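Local atomic coordinates of lipase aflb (Neosartorya fumigata, PDB entry 6IDY), a protein that probably hydrolyses ester bonds of lipids, as a fungal lipase of the alpha/beta-hydrolase fold with a bound calcium ion. Residues Ser15-Leu20 / Glu43-Ile48; Ile113-Pro118 / Ala146-Ala151; Tyr214-Ile219 / Pro247-Val252; Leu285-Trp290 / Gly431-Ala436; Pro309-Tyr314 / Gly340-His345. All blocks are in the same frame, centred on the assembly; numbering follows the deposited sequence.

Contact 1: residues Ser15-Leu20 / Glu43-Ile48; sequences SLVSIL and EIVSKI
I44 and V45 of helix 31-47 meet L16, V17 and L20 near the start of helix 16-24. The two short helical segments run roughly antiparallel, with axes 10.7 Å apart and directions 149° from each other. I44 and V17 carry most of the contact. I44 CB lies 4.0 Å from V17 CG2. The I44 and V17 side chains slide past each other in opposite directions, and I44 CG2 comes within 3.7 Å of V17 CG2. The other branch of I44 puts CG1 anti to the carbonyl carbon (chi1 -63°) and carries CD1 off in another direction, to L16. There I44 CD1 sits 3.9 Å from L16 CD2, and the two side chains cross at about a right angle. I44 CD1 also approaches L20 CD1 more loosely, at 4.4 Å. Toward the exposed V45, V17 CG1 touches V45 CG1 at 3.8 Å. Behind this layer L16 reaches I417 and A420 of helix 414-424, and I44 touches L99 of helix 96-103. No hydrogen bond crosses between the segments. This is near-antiparallel helix packing, and between these two segments it is purely apolar, so branch shape rather than polar pairing sets the fit.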
# COMPACT_ATOMS: atom_id res chain seq x y z
N SER A 15 -14.81 -16.77 1.41
CA SER A 15 -15.04 -15.59 0.58
C SER A 15 -15.18 -14.32 1.41
O SER A 15 -15.29 -14.38 2.64
CB SER A 15 -16.29 -15.80 -0.28
OG SER A 15 -17.48 -15.72 0.48
N LEU A 16 -15.21 -13.15 0.73
CA LEU A 16 -15.40 -11.84 1.34
C LEU A 16 -16.75 -11.83 2.07
O LEU A 16 -16.82 -11.37 3.22
CB LEU A 16 -15.34 -10.76 0.24
CG LEU A 16 -15.18 -9.30 0.66
CD1 LEU A 16 -13.83 -9.06 1.25
CD2 LEU A 16 -15.33 -8.39 -0.54
N VAL A 17 -17.80 -12.41 1.44
CA VAL A 17 -19.15 -12.55 1.98
C VAL A 17 -19.14 -13.38 3.28
O VAL A 17 -19.66 -12.91 4.28
CB VAL A 17 -20.15 -13.10 0.92
CG1 VAL A 17 -21.42 -13.66 1.57
CG2 VAL A 17 -20.51 -12.02 -0.10
N SER A 18 -18.52 -14.59 3.26
CA SER A 18 -18.43 -15.48 4.42
C SER A 18 -17.67 -14.86 5.59
O SER A 18 -18.13 -14.95 6.72
CB SER A 18 -17.85 -16.84 4.03
OG SER A 18 -16.44 -16.80 3.87
N ILE A 19 -16.52 -14.21 5.31
CA ILE A 19 -15.71 -13.54 6.35
C ILE A 19 -16.54 -12.44 7.02
O ILE A 19 -16.62 -12.41 8.25
CB ILE A 19 -14.36 -13.01 5.80
CG1 ILE A 19 -13.44 -14.17 5.37
CG2 ILE A 19 -13.66 -12.12 6.83
CD1 ILE A 19 -12.38 -13.78 4.37
N LEU A 20 -17.18 -11.57 6.22
CA LEU A 20 -17.98 -10.47 6.75
C LEU A 20 -19.26 -10.94 7.47
O LEU A 20 -19.64 -10.31 8.45
CB LEU A 20 -18.27 -9.42 5.67
CG LEU A 20 -17.03 -8.64 5.18
CD1 LEU A 20 -17.24 -8.08 3.80
CD2 LEU A 20 -16.61 -7.56 6.17
N GLU A 43 -25.23 -6.33 1.12
CA GLU A 43 -25.16 -5.49 -0.08
C GLU A 43 -24.43 -6.19 -1.23
O GLU A 43 -24.83 -6.02 -2.38
CB GLU A 43 -24.56 -4.10 0.23
CG GLU A 43 -24.63 -3.08 -0.90
CD GLU A 43 -25.98 -2.87 -1.57
OE1 GLU A 43 -26.98 -2.63 -0.85
OE2 GLU A 43 -26.03 -2.93 -2.82
N ILE A 44 -23.40 -7.00 -0.91
CA ILE A 44 -22.65 -7.76 -1.93
C ILE A 44 -23.56 -8.81 -2.57
O ILE A 44 -23.74 -8.75 -3.78
CB ILE A 44 -21.29 -8.34 -1.44
CG1 ILE A 44 -20.32 -7.20 -1.05
CG2 ILE A 44 -20.66 -9.24 -2.51
CD1 ILE A 44 -19.12 -7.62 -0.19
N VAL A 45 -24.17 -9.72 -1.76
CA VAL A 45 -25.08 -10.78 -2.23
C VAL A 45 -26.28 -10.22 -3.03
O VAL A 45 -26.70 -10.85 -4.00
CB VAL A 45 -25.55 -11.79 -1.13
CG1 VAL A 45 -24.37 -12.59 -0.58
CG2 VAL A 45 -26.32 -11.12 -0.00
N SER A 46 -26.80 -9.03 -2.64
CA SER A 46 -27.90 -8.34 -3.31
C SER A 46 -27.46 -7.81 -4.68
O SER A 46 -28.20 -7.98 -5.65
CB SER A 46 -28.42 -7.19 -2.44
OG SER A 46 -29.46 -6.47 -3.07
N LYS A 47 -26.26 -7.18 -4.75
CA LYS A 47 -25.72 -6.63 -5.99
C LYS A 47 -25.29 -7.71 -6.99
O LYS A 47 -25.50 -7.53 -8.19
CB LYS A 47 -24.60 -5.62 -5.71
CG LYS A 47 -24.27 -4.75 -6.92
CD LYS A 47 -23.99 -3.30 -6.55
CE LYS A 47 -24.54 -2.34 -7.58
NZ LYS A 47 -24.03 -2.60 -8.95
N ILE A 48 -24.71 -8.84 -6.51
CA ILE A 48 -24.26 -9.98 -7.33
C ILE A 48 -25.39 -10.52 -8.21
O ILE A 48 -25.41 -10.25 -9.41
CB ILE A 48 -23.56 -11.10 -6.49
CG1 ILE A 48 -22.24 -10.61 -5.81
CG2 ILE A 48 -23.33 -12.39 -7.29
CD1 ILE A 48 -21.18 -9.92 -6.69

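Contact 2: residues Ile113-Pro118 / Ala146-Ala151; sequences IHNRNP and AIHIPA
N115 and N117 point their amides at the strand 147-148 and make the tight part of the contact. N117 ND2 donates to I147 O at 2.8 Å, nearly straight (165°) and close to the plane of its own amide. N115 OD1 accepts from H148 ND1 at 2.9 Å. That bond is bent (139°), the donor is tilted from the carbonyl plane, and amide and ring stand 74° apart. N115 ND2 turns to A145 O, and N117 ND2 also reaches R144 O. H148 in turn meets the ring of W194, nearly parallel. A water bridges N117 OD1, at 2.7 Å, and I149 N, at 2.9 Å. N117 OD1 also lies 3.5 Å from the I149 CD1 methyl. The I113 end is looser. The backbones come near here, but the I113 side chain points away and no hydrogen bond forms between I113 and A146. Two asparagines thus supply side-chain donors and acceptors to an edge strand, and the H148 bond is consistent with a proton on ND1.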
# COMPACT_ATOMS: atom_id res chain seq x y z
N ILE A 113 0.66 -16.72 -1.16
CA ILE A 113 1.84 -16.58 -0.30
C ILE A 113 2.63 -17.90 -0.43
O ILE A 113 3.58 -18.13 0.31
CB ILE A 113 1.50 -16.18 1.18
CG1 ILE A 113 0.73 -17.28 1.95
CG2 ILE A 113 0.76 -14.83 1.23
CD1 ILE A 113 0.93 -17.27 3.48
N HIS A 114 2.23 -18.75 -1.39
CA HIS A 114 2.83 -20.06 -1.66
C HIS A 114 3.35 -20.19 -3.10
O HIS A 114 3.18 -21.23 -3.73
CB HIS A 114 1.83 -21.19 -1.31
CG HIS A 114 1.37 -21.16 0.11
ND1 HIS A 114 2.25 -21.36 1.16
CD2 HIS A 114 0.13 -20.95 0.62
CE1 HIS A 114 1.53 -21.25 2.26
NE2 HIS A 114 0.25 -21.01 1.99
N ASN A 115 4.00 -19.13 -3.60
CA ASN A 115 4.59 -19.10 -4.94
C ASN A 115 5.81 -20.01 -5.00
O ASN A 115 6.51 -20.16 -3.99
CB ASN A 115 4.97 -17.68 -5.33
CG ASN A 115 3.80 -16.73 -5.32
OD1 ASN A 115 2.98 -16.70 -6.24
ND2 ASN A 115 3.69 -15.93 -4.26
N ARG A 116 6.06 -20.62 -6.16
CA ARG A 116 7.19 -21.53 -6.33
C ARG A 116 8.27 -20.87 -7.17
O ARG A 116 8.21 -20.85 -8.40
CB ARG A 116 6.73 -22.89 -6.91
CG ARG A 116 5.64 -23.59 -6.08
CD ARG A 116 6.22 -24.39 -4.91
NE ARG A 116 5.18 -24.78 -3.95
CZ ARG A 116 4.93 -24.13 -2.81
NH1 ARG A 116 5.62 -23.04 -2.48
NH2 ARG A 116 3.97 -24.56 -2.00
N ASN A 117 9.23 -20.26 -6.47
CA ASN A 117 10.33 -19.50 -7.05
C ASN A 117 11.66 -20.24 -6.92
O ASN A 117 11.89 -20.86 -5.88
CB ASN A 117 10.40 -18.10 -6.41
CG ASN A 117 9.12 -17.31 -6.54
OD1 ASN A 117 8.56 -17.19 -7.64
ND2 ASN A 117 8.63 -16.78 -5.43
N PRO A 118 12.54 -20.19 -7.94
CA PRO A 118 13.81 -20.93 -7.83
C PRO A 118 14.79 -20.34 -6.82
O PRO A 118 14.68 -19.17 -6.48
CB PRO A 118 14.38 -20.86 -9.26
CG PRO A 118 13.81 -19.61 -9.83
CD PRO A 118 12.43 -19.50 -9.24
N ALA A 146 6.46 -15.67 -0.65
CA ALA A 146 5.61 -14.47 -0.60
C ALA A 146 5.71 -13.66 -1.90
O ALA A 146 4.82 -12.85 -2.19
CB ALA A 146 6.01 -13.60 0.58
N ILE A 147 6.77 -13.89 -2.69
CA ILE A 147 7.02 -13.16 -3.93
C ILE A 147 6.26 -13.76 -5.11
O ILE A 147 6.50 -14.92 -5.46
CB ILE A 147 8.53 -13.01 -4.25
CG1 ILE A 147 9.34 -12.57 -3.00
CG2 ILE A 147 8.75 -12.06 -5.43
CD1 ILE A 147 10.85 -12.84 -3.05
N HIS A 148 5.39 -12.98 -5.73
CA HIS A 148 4.68 -13.42 -6.91
C HIS A 148 5.44 -12.88 -8.12
O HIS A 148 5.44 -11.67 -8.36
CB HIS A 148 3.21 -12.98 -6.94
CG HIS A 148 2.46 -13.53 -8.11
ND1 HIS A 148 1.83 -14.76 -8.04
CD2 HIS A 148 2.33 -13.05 -9.36
CE1 HIS A 148 1.30 -14.96 -9.23
NE2 HIS A 148 1.57 -13.96 -10.06
N ILE A 149 6.13 -13.78 -8.83
CA ILE A 149 6.89 -13.45 -10.03
C ILE A 149 6.05 -13.84 -11.25
O ILE A 149 5.87 -15.04 -11.49
CB ILE A 149 8.31 -14.10 -10.04
CG1 ILE A 149 9.14 -13.65 -8.82
CG2 ILE A 149 9.04 -13.79 -11.36
CD1 ILE A 149 10.45 -14.43 -8.58
N PRO A 150 5.49 -12.87 -12.00
CA PRO A 150 4.69 -13.23 -13.18
C PRO A 150 5.53 -13.98 -14.21
O PRO A 150 6.73 -13.73 -14.33
CB PRO A 150 4.21 -11.87 -13.71
CG PRO A 150 4.30 -10.94 -12.51
CD PRO A 150 5.56 -11.40 -11.84
N ALA A 151 4.90 -14.92 -14.93
CA ALA A 151 5.56 -15.73 -15.97
C ALA A 151 6.21 -14.87 -17.07
O ALA A 151 7.10 -15.36 -17.77
CB ALA A 151 4.57 -16.71 -16.58
O HOH W 1 6.02 -16.68 -8.39

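Contact 3: residues Tyr214-Ile219 / Pro247-Val252; sequences YAINYI and PSTRKV. With SO4 (sulfate ion), chain E.
This contact lies on one flank of the alpha/beta-hydrolase sheet, where helix 205-223 meets the turn leading into strand 253-259. I216 and N217 of the helix face S248, T249 and V252. I216 CG2 does most of the apolar work: it lies 3.6 Å from V252 CG2 and 3.8 Å from T249 CB. The I216 and T249 side chains cross at about a right angle. I216 also packs on I164 of strand 161-166.

N217 places its CG anti to the carbonyl carbon (chi1 -73°), which swings the amide across to the turn. N217 ND2 donates to S248 OG at 3.2 Å, with an N-H...O angle of 154°. The T249 CG2 methyl sits 3.7 Å from N217 ND2. The polar ends have further partners: N217 OD1 takes K129 NZ, S248 OG bonds to D133, and T249 OG1 turns back to W246 O.

R250 extends away from the helix to a sulfate ion, probably from the crystallisation liquor, which R337 NE also binds. R250 NH1 donates to sulfate O1 at 2.8 Å, near the guanidinium plane, and R250 NH2 donates to sulfate O4 at 3.1 Å.

The 247-252 turn closes the beta-alpha-beta crossover formed by strand 227-232, helix 235-245 and strand 253-259, a unit from which such sheets are built.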
# COMPACT_ATOMS: atom_id res chain seq x y z
N TYR A 214 14.03 -9.30 2.08
CA TYR A 214 14.36 -10.49 1.30
C TYR A 214 13.99 -10.32 -0.16
O TYR A 214 14.81 -10.67 -1.01
CB TYR A 214 13.77 -11.78 1.90
CG TYR A 214 14.27 -13.02 1.18
CD1 TYR A 214 15.49 -13.59 1.50
CD2 TYR A 214 13.52 -13.60 0.15
CE1 TYR A 214 15.96 -14.72 0.83
CE2 TYR A 214 13.99 -14.72 -0.53
CZ TYR A 214 15.20 -15.28 -0.19
OH TYR A 214 15.66 -16.38 -0.87
N ALA A 215 12.79 -9.77 -0.46
CA ALA A 215 12.33 -9.55 -1.85
C ALA A 215 13.31 -8.67 -2.61
O ALA A 215 13.65 -8.98 -3.74
CB ALA A 215 10.93 -8.94 -1.87
N ILE A 216 13.82 -7.60 -1.95
CA ILE A 216 14.80 -6.71 -2.57
C ILE A 216 16.05 -7.49 -2.99
O ILE A 216 16.40 -7.49 -4.17
CB ILE A 216 15.13 -5.48 -1.68
CG1 ILE A 216 13.92 -4.51 -1.60
CG2 ILE A 216 16.36 -4.76 -2.23
CD1 ILE A 216 14.03 -3.44 -0.45
N ASN A 217 16.70 -8.17 -2.03
CA ASN A 217 17.93 -8.93 -2.27
C ASN A 217 17.72 -10.12 -3.20
O ASN A 217 18.60 -10.42 -4.00
CB ASN A 217 18.59 -9.33 -0.96
CG ASN A 217 19.25 -8.16 -0.27
OD1 ASN A 217 19.60 -7.15 -0.89
ND2 ASN A 217 19.46 -8.29 1.03
N TYR A 218 16.53 -10.75 -3.14
CA TYR A 218 16.22 -11.88 -4.00
C TYR A 218 15.98 -11.45 -5.45
O TYR A 218 16.52 -12.08 -6.37
CB TYR A 218 15.03 -12.71 -3.45
CG TYR A 218 14.60 -13.83 -4.38
CD1 TYR A 218 15.23 -15.07 -4.34
CD2 TYR A 218 13.59 -13.63 -5.31
CE1 TYR A 218 14.86 -16.09 -5.22
CE2 TYR A 218 13.22 -14.64 -6.20
CZ TYR A 218 13.85 -15.87 -6.14
OH TYR A 218 13.45 -16.85 -7.01
N ILE A 219 15.15 -10.42 -5.66
CA ILE A 219 14.84 -9.94 -7.01
C ILE A 219 16.09 -9.35 -7.65
O ILE A 219 16.34 -9.61 -8.83
CB ILE A 219 13.59 -9.02 -7.04
CG1 ILE A 219 12.30 -9.79 -6.61
CG2 ILE A 219 13.40 -8.30 -8.39
CD1 ILE A 219 11.78 -10.95 -7.56
N PRO A 247 21.01 -2.94 5.67
CA PRO A 247 21.71 -1.97 4.79
C PRO A 247 22.14 -2.48 3.42
O PRO A 247 22.29 -1.67 2.51
CB PRO A 247 22.93 -1.54 5.63
CG PRO A 247 22.54 -1.80 7.02
CD PRO A 247 21.68 -3.02 6.99
N SER A 248 22.30 -3.81 3.25
CA SER A 248 22.68 -4.38 1.95
C SER A 248 21.63 -4.06 0.87
O SER A 248 21.98 -3.90 -0.29
CB SER A 248 22.88 -5.89 2.06
OG SER A 248 21.67 -6.53 2.45
N THR A 249 20.35 -3.92 1.28
CA THR A 249 19.24 -3.58 0.37
C THR A 249 19.39 -2.19 -0.23
O THR A 249 18.99 -1.98 -1.38
CB THR A 249 17.88 -3.74 1.06
OG1 THR A 249 17.75 -2.76 2.09
CG2 THR A 249 17.64 -5.16 1.60
N ARG A 250 19.96 -1.23 0.54
CA ARG A 250 20.15 0.16 0.11
C ARG A 250 20.99 0.28 -1.18
O ARG A 250 20.72 1.16 -1.99
CB ARG A 250 20.81 1.02 1.21
CG ARG A 250 20.16 0.95 2.59
CD ARG A 250 20.97 1.79 3.56
NE ARG A 250 20.66 1.51 4.96
CZ ARG A 250 21.30 2.05 5.99
NH1 ARG A 250 22.28 2.92 5.79
NH2 ARG A 250 20.94 1.75 7.24
N LYS A 251 22.00 -0.60 -1.34
CA LYS A 251 22.91 -0.59 -2.49
C LYS A 251 22.25 -1.05 -3.79
O LYS A 251 22.75 -0.74 -4.86
CB LYS A 251 24.16 -1.47 -2.23
CG LYS A 251 25.04 -0.97 -1.09
CD LYS A 251 26.24 -1.88 -0.86
CE LYS A 251 27.16 -1.32 0.20
NZ LYS A 251 28.39 -2.14 0.36
N VAL A 252 21.15 -1.81 -3.69
CA VAL A 252 20.51 -2.35 -4.89
C VAL A 252 19.14 -1.70 -5.20
O VAL A 252 18.47 -2.12 -6.15
CB VAL A 252 20.44 -3.91 -4.87
CG1 VAL A 252 21.83 -4.52 -4.80
CG2 VAL A 252 19.56 -4.42 -3.73
S SO4 E . 23.16 5.07 8.48
O1 SO4 E . 23.87 4.61 7.29
O2 SO4 E . 24.08 5.04 9.63
O3 SO4 E . 22.69 6.43 8.27
O4 SO4 E . 22.03 4.19 8.75

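Contact 4: residues Leu285-Trp290 / Gly431-Ala436; sequences LWQQGW and GEPAIA
Helix 283-287, around W286, meets an extended piece of the C-terminal tail, with W286 CA and E432 CA 5.1 Å apart. W286 offers a face of its indole to the tail. G431 CA lies 4.1 Å from the centroid of the five-membered ring and 18° off its normal, a CH-pi contact. G431 N is over the same ring system, 3.7 Å from W286 CD1. The indole is turned so that W286 NE1 bonds to T429 O, earlier in the tail.

Q287 runs out extended beyond CG and crosses P433 at about a right angle. Its amide nitrogen NE2 is 3.5 Å from P433 CG, while its CG lies 3.9 Å from E432 CB. Q287 OE1 also takes V205 N, and NE2 gives to D204 OD1. The E432 carboxylate accepts from E293 N and F294 N, at the start of helix 293-299.

A water joins the two segments. It accepts from Q287 NE2 at 2.9 Å and donates to E432 OE1 and P433 O, both at 2.8 Å. The tail is held by a ring face, the CG and CD of P433 and one three-bonded water, while its carboxylate probably gains from the helix start.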
# COMPACT_ATOMS: atom_id res chain seq x y z
N LEU A 285 -1.83 -2.37 13.14
CA LEU A 285 -2.73 -1.24 13.35
C LEU A 285 -2.22 -0.41 14.52
O LEU A 285 -2.06 0.80 14.37
CB LEU A 285 -4.20 -1.67 13.58
CG LEU A 285 -4.90 -2.47 12.46
CD1 LEU A 285 -6.41 -2.54 12.68
CD2 LEU A 285 -4.63 -1.88 11.07
N TRP A 286 -1.91 -1.07 15.66
CA TRP A 286 -1.38 -0.39 16.84
C TRP A 286 -0.03 0.27 16.60
O TRP A 286 0.16 1.40 17.05
CB TRP A 286 -1.34 -1.32 18.06
CG TRP A 286 -2.67 -1.43 18.76
CD1 TRP A 286 -3.39 -2.56 18.98
CD2 TRP A 286 -3.46 -0.34 19.28
NE1 TRP A 286 -4.57 -2.25 19.62
CE2 TRP A 286 -4.63 -0.90 19.83
CE3 TRP A 286 -3.28 1.06 19.35
CZ2 TRP A 286 -5.62 -0.12 20.42
CZ3 TRP A 286 -4.25 1.83 19.96
CH2 TRP A 286 -5.41 1.24 20.50
N GLN A 287 0.87 -0.38 15.83
CA GLN A 287 2.20 0.17 15.51
C GLN A 287 2.15 1.41 14.63
O GLN A 287 3.09 2.20 14.64
CB GLN A 287 3.07 -0.89 14.82
CG GLN A 287 3.55 -1.97 15.78
CD GLN A 287 4.18 -3.12 15.04
OE1 GLN A 287 3.63 -3.68 14.09
NE2 GLN A 287 5.36 -3.51 15.50
N GLN A 288 1.06 1.60 13.88
CA GLN A 288 0.92 2.74 12.98
C GLN A 288 0.37 4.00 13.66
O GLN A 288 0.05 4.98 12.98
CB GLN A 288 0.13 2.35 11.72
CG GLN A 288 1.00 1.47 10.81
CD GLN A 288 0.23 0.94 9.65
OE1 GLN A 288 -0.45 -0.09 9.73
NE2 GLN A 288 0.33 1.63 8.54
N GLY A 289 0.31 3.99 14.98
CA GLY A 289 -0.04 5.18 15.75
C GLY A 289 1.12 6.15 15.70
O GLY A 289 2.28 5.73 15.60
N TRP A 290 0.84 7.45 15.74
CA TRP A 290 1.83 8.53 15.66
C TRP A 290 2.97 8.42 16.67
O TRP A 290 4.12 8.65 16.30
CB TRP A 290 1.15 9.90 15.82
CG TRP A 290 2.02 11.06 15.44
CD1 TRP A 290 2.83 11.79 16.25
CD2 TRP A 290 2.16 11.63 14.12
NE1 TRP A 290 3.46 12.79 15.54
CE2 TRP A 290 3.07 12.70 14.22
CE3 TRP A 290 1.58 11.35 12.87
CZ2 TRP A 290 3.43 13.49 13.12
CZ3 TRP A 290 1.93 12.13 11.78
CH2 TRP A 290 2.83 13.19 11.91
N GLY A 431 -2.39 -3.62 22.33
CA GLY A 431 -1.21 -2.77 22.22
C GLY A 431 -0.20 -3.30 21.23
O GLY A 431 -0.30 -4.45 20.79
N GLU A 432 0.78 -2.47 20.87
CA GLU A 432 1.84 -2.82 19.93
C GLU A 432 2.81 -3.89 20.50
O GLU A 432 3.00 -3.94 21.72
CB GLU A 432 2.61 -1.56 19.50
CG GLU A 432 3.44 -0.91 20.60
CD GLU A 432 4.29 0.26 20.16
OE1 GLU A 432 4.98 0.14 19.12
OE2 GLU A 432 4.25 1.30 20.85
N PRO A 433 3.45 -4.73 19.65
CA PRO A 433 4.39 -5.72 20.20
C PRO A 433 5.73 -5.11 20.65
O PRO A 433 5.99 -3.91 20.44
CB PRO A 433 4.59 -6.71 19.04
CG PRO A 433 4.34 -5.92 17.82
CD PRO A 433 3.35 -4.84 18.18
N ALA A 434 6.59 -5.93 21.28
CA ALA A 434 7.92 -5.51 21.72
C ALA A 434 8.81 -5.21 20.50
O ALA A 434 8.62 -5.77 19.42
CB ALA A 434 8.55 -6.61 22.57
N ILE A 435 9.77 -4.30 20.69
CA ILE A 435 10.73 -3.94 19.65
C ILE A 435 11.76 -5.07 19.50
O ILE A 435 12.27 -5.57 20.50
CB ILE A 435 11.39 -2.55 19.95
CG1 ILE A 435 10.34 -1.41 20.01
CG2 ILE A 435 12.55 -2.22 18.99
CD1 ILE A 435 9.47 -1.20 18.75
N ALA A 436 12.04 -5.46 18.24
CA ALA A 436 13.02 -6.49 17.90
C ALA A 436 14.39 -6.11 18.47
O ALA A 436 14.75 -4.93 18.48
CB ALA A 436 13.11 -6.63 16.39
O HOH W 2 5.93 -2.32 18.10

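Contact 5: residues Pro309-Tyr314 / Gly340-His345; sequences PTTTIY and GVSNNH
Y314 and H345 are paired at the end of two parallel strands, their side chains crossing at about a right angle. The Y314 ring is set by its chi1 of 56° and lies over H345: H345 CA is centred above one ring face, 4.0 Å from the plane. The imidazole sits farther out, with H345 CD2 3.6 Å from Y314 CE2 and the ring planes 34° apart. H345 ND1 pairs with T348, and NE2 with T316.

On the same sheet face, T312 and N343 cross as a polar pair. T312 OG1 donates to N343 OD1 at 2.7 Å, in the carbonyl plane and on a lone pair.

On the other face, N344 folds back over the strands. Its ND2 donates to T312 O at 2.9 Å and to S342 OG at 2.9 Å, the latter close to its amide plane. S342 OG also bonds to G384 O. N344 N also donates to T312 O, at 2.8 Å. The two donors approach that oxygen from opposite faces of its plane. T311 CG2 packs 3.6 Å from N344 ND2. This face is covered by helix 368-379, which touches T311, I313 and N344.

Backbone bonds continue the ladder, as in T312 N to S342 O at 2.9 Å. Side-chain amides and hydroxyls thus add to the backbone ladder, and T312 O accepts two bonds, one from backbone and one from side chain, at the outermost strand of the parallel run.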
# COMPACT_ATOMS: atom_id res chain seq x y z
N PRO A 309 17.06 7.14 -3.30
CA PRO A 309 16.17 8.17 -3.88
C PRO A 309 14.70 7.83 -3.63
O PRO A 309 14.22 6.79 -4.08
CB PRO A 309 16.53 8.15 -5.36
CG PRO A 309 17.97 7.70 -5.38
CD PRO A 309 18.03 6.65 -4.30
N THR A 310 14.00 8.67 -2.83
CA THR A 310 12.60 8.41 -2.48
C THR A 310 11.66 9.49 -3.02
O THR A 310 11.90 10.68 -2.87
CB THR A 310 12.45 8.19 -0.96
OG1 THR A 310 13.37 7.18 -0.54
CG2 THR A 310 11.03 7.77 -0.56
N THR A 311 10.56 9.03 -3.64
CA THR A 311 9.49 9.85 -4.21
C THR A 311 8.21 9.55 -3.39
O THR A 311 7.62 8.48 -3.56
CB THR A 311 9.32 9.51 -5.70
OG1 THR A 311 10.59 9.60 -6.35
CG2 THR A 311 8.30 10.41 -6.40
N THR A 312 7.82 10.47 -2.49
CA THR A 312 6.61 10.28 -1.67
C THR A 312 5.47 11.02 -2.34
O THR A 312 5.68 12.11 -2.86
CB THR A 312 6.82 10.69 -0.19
OG1 THR A 312 6.81 12.12 -0.06
CG2 THR A 312 8.09 10.10 0.43
N ILE A 313 4.27 10.39 -2.40
CA ILE A 313 3.10 10.97 -3.07
C ILE A 313 1.91 10.78 -2.15
O ILE A 313 1.60 9.65 -1.76
CB ILE A 313 2.87 10.43 -4.51
CG1 ILE A 313 4.20 10.35 -5.33
CG2 ILE A 313 1.83 11.30 -5.24
CD1 ILE A 313 4.25 9.36 -6.44
N TYR A 314 1.26 11.88 -1.77
CA TYR A 314 0.18 11.84 -0.79
C TYR A 314 -0.86 12.93 -0.98
O TYR A 314 -0.58 13.94 -1.63
CB TYR A 314 0.78 11.91 0.64
CG TYR A 314 1.66 13.12 0.87
CD1 TYR A 314 2.97 13.17 0.38
CD2 TYR A 314 1.21 14.20 1.62
CE1 TYR A 314 3.79 14.27 0.62
CE2 TYR A 314 2.02 15.31 1.87
CZ TYR A 314 3.31 15.34 1.36
OH TYR A 314 4.09 16.44 1.58
N GLY A 340 18.55 12.22 -2.42
CA GLY A 340 17.52 12.80 -3.26
C GLY A 340 16.16 12.37 -2.78
O GLY A 340 15.89 11.17 -2.65
N VAL A 341 15.30 13.34 -2.46
CA VAL A 341 13.94 13.12 -1.97
C VAL A 341 13.00 14.14 -2.59
O VAL A 341 13.34 15.32 -2.67
CB VAL A 341 13.83 13.18 -0.41
CG1 VAL A 341 12.38 13.04 0.07
CG2 VAL A 341 14.69 12.12 0.25
N SER A 342 11.81 13.70 -2.99
CA SER A 342 10.75 14.60 -3.42
C SER A 342 9.51 14.21 -2.63
O SER A 342 9.17 13.03 -2.56
CB SER A 342 10.54 14.56 -4.93
OG SER A 342 10.00 13.33 -5.40
N ASN A 343 8.91 15.18 -1.95
CA ASN A 343 7.71 14.99 -1.14
C ASN A 343 6.61 15.69 -1.89
O ASN A 343 6.56 16.92 -1.97
CB ASN A 343 7.90 15.52 0.28
CG ASN A 343 8.92 14.71 1.05
OD1 ASN A 343 8.76 13.52 1.28
ND2 ASN A 343 10.01 15.34 1.43
N ASN A 344 5.77 14.88 -2.54
CA ASN A 344 4.78 15.34 -3.48
C ASN A 344 3.35 15.31 -2.97
O ASN A 344 2.68 14.28 -2.98
CB ASN A 344 4.94 14.55 -4.79
CG ASN A 344 6.38 14.56 -5.29
OD1 ASN A 344 6.84 15.52 -5.91
ND2 ASN A 344 7.12 13.50 -5.01
N HIS A 345 2.88 16.49 -2.52
CA HIS A 345 1.53 16.71 -2.01
C HIS A 345 0.65 17.09 -3.20
O HIS A 345 0.88 18.12 -3.84
CB HIS A 345 1.55 17.83 -0.96
CG HIS A 345 0.22 18.09 -0.31
ND1 HIS A 345 -0.31 19.37 -0.25
CD2 HIS A 345 -0.64 17.23 0.28
CE1 HIS A 345 -1.45 19.25 0.39
NE2 HIS A 345 -1.69 17.98 0.73

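How the contacts relate
Contact 1 closes first along the chain, then contact 2, then contact 3; contact 5 is nested inside the loop closed by contact 4. Contacts 2 and 5 reach opposite edges of one seven-stranded sheet, through strands 147-148 and 341-345, with centres about 29 Å apart. Contact 3 flanks that sheet. It touches contact 2, where Y218 packs on I147 and I149 and its hydroxyl probably bonds to P118 O; the centres are about 17 Å apart. Contact 1 lies among N-terminal helices, across the chain's centre from contact 3, with centres about 40 Å apart. The sheet thus holds contacts 2, 3 and 5, while contacts 1 and 4 join the N-terminal helices and the C-terminal tail around it.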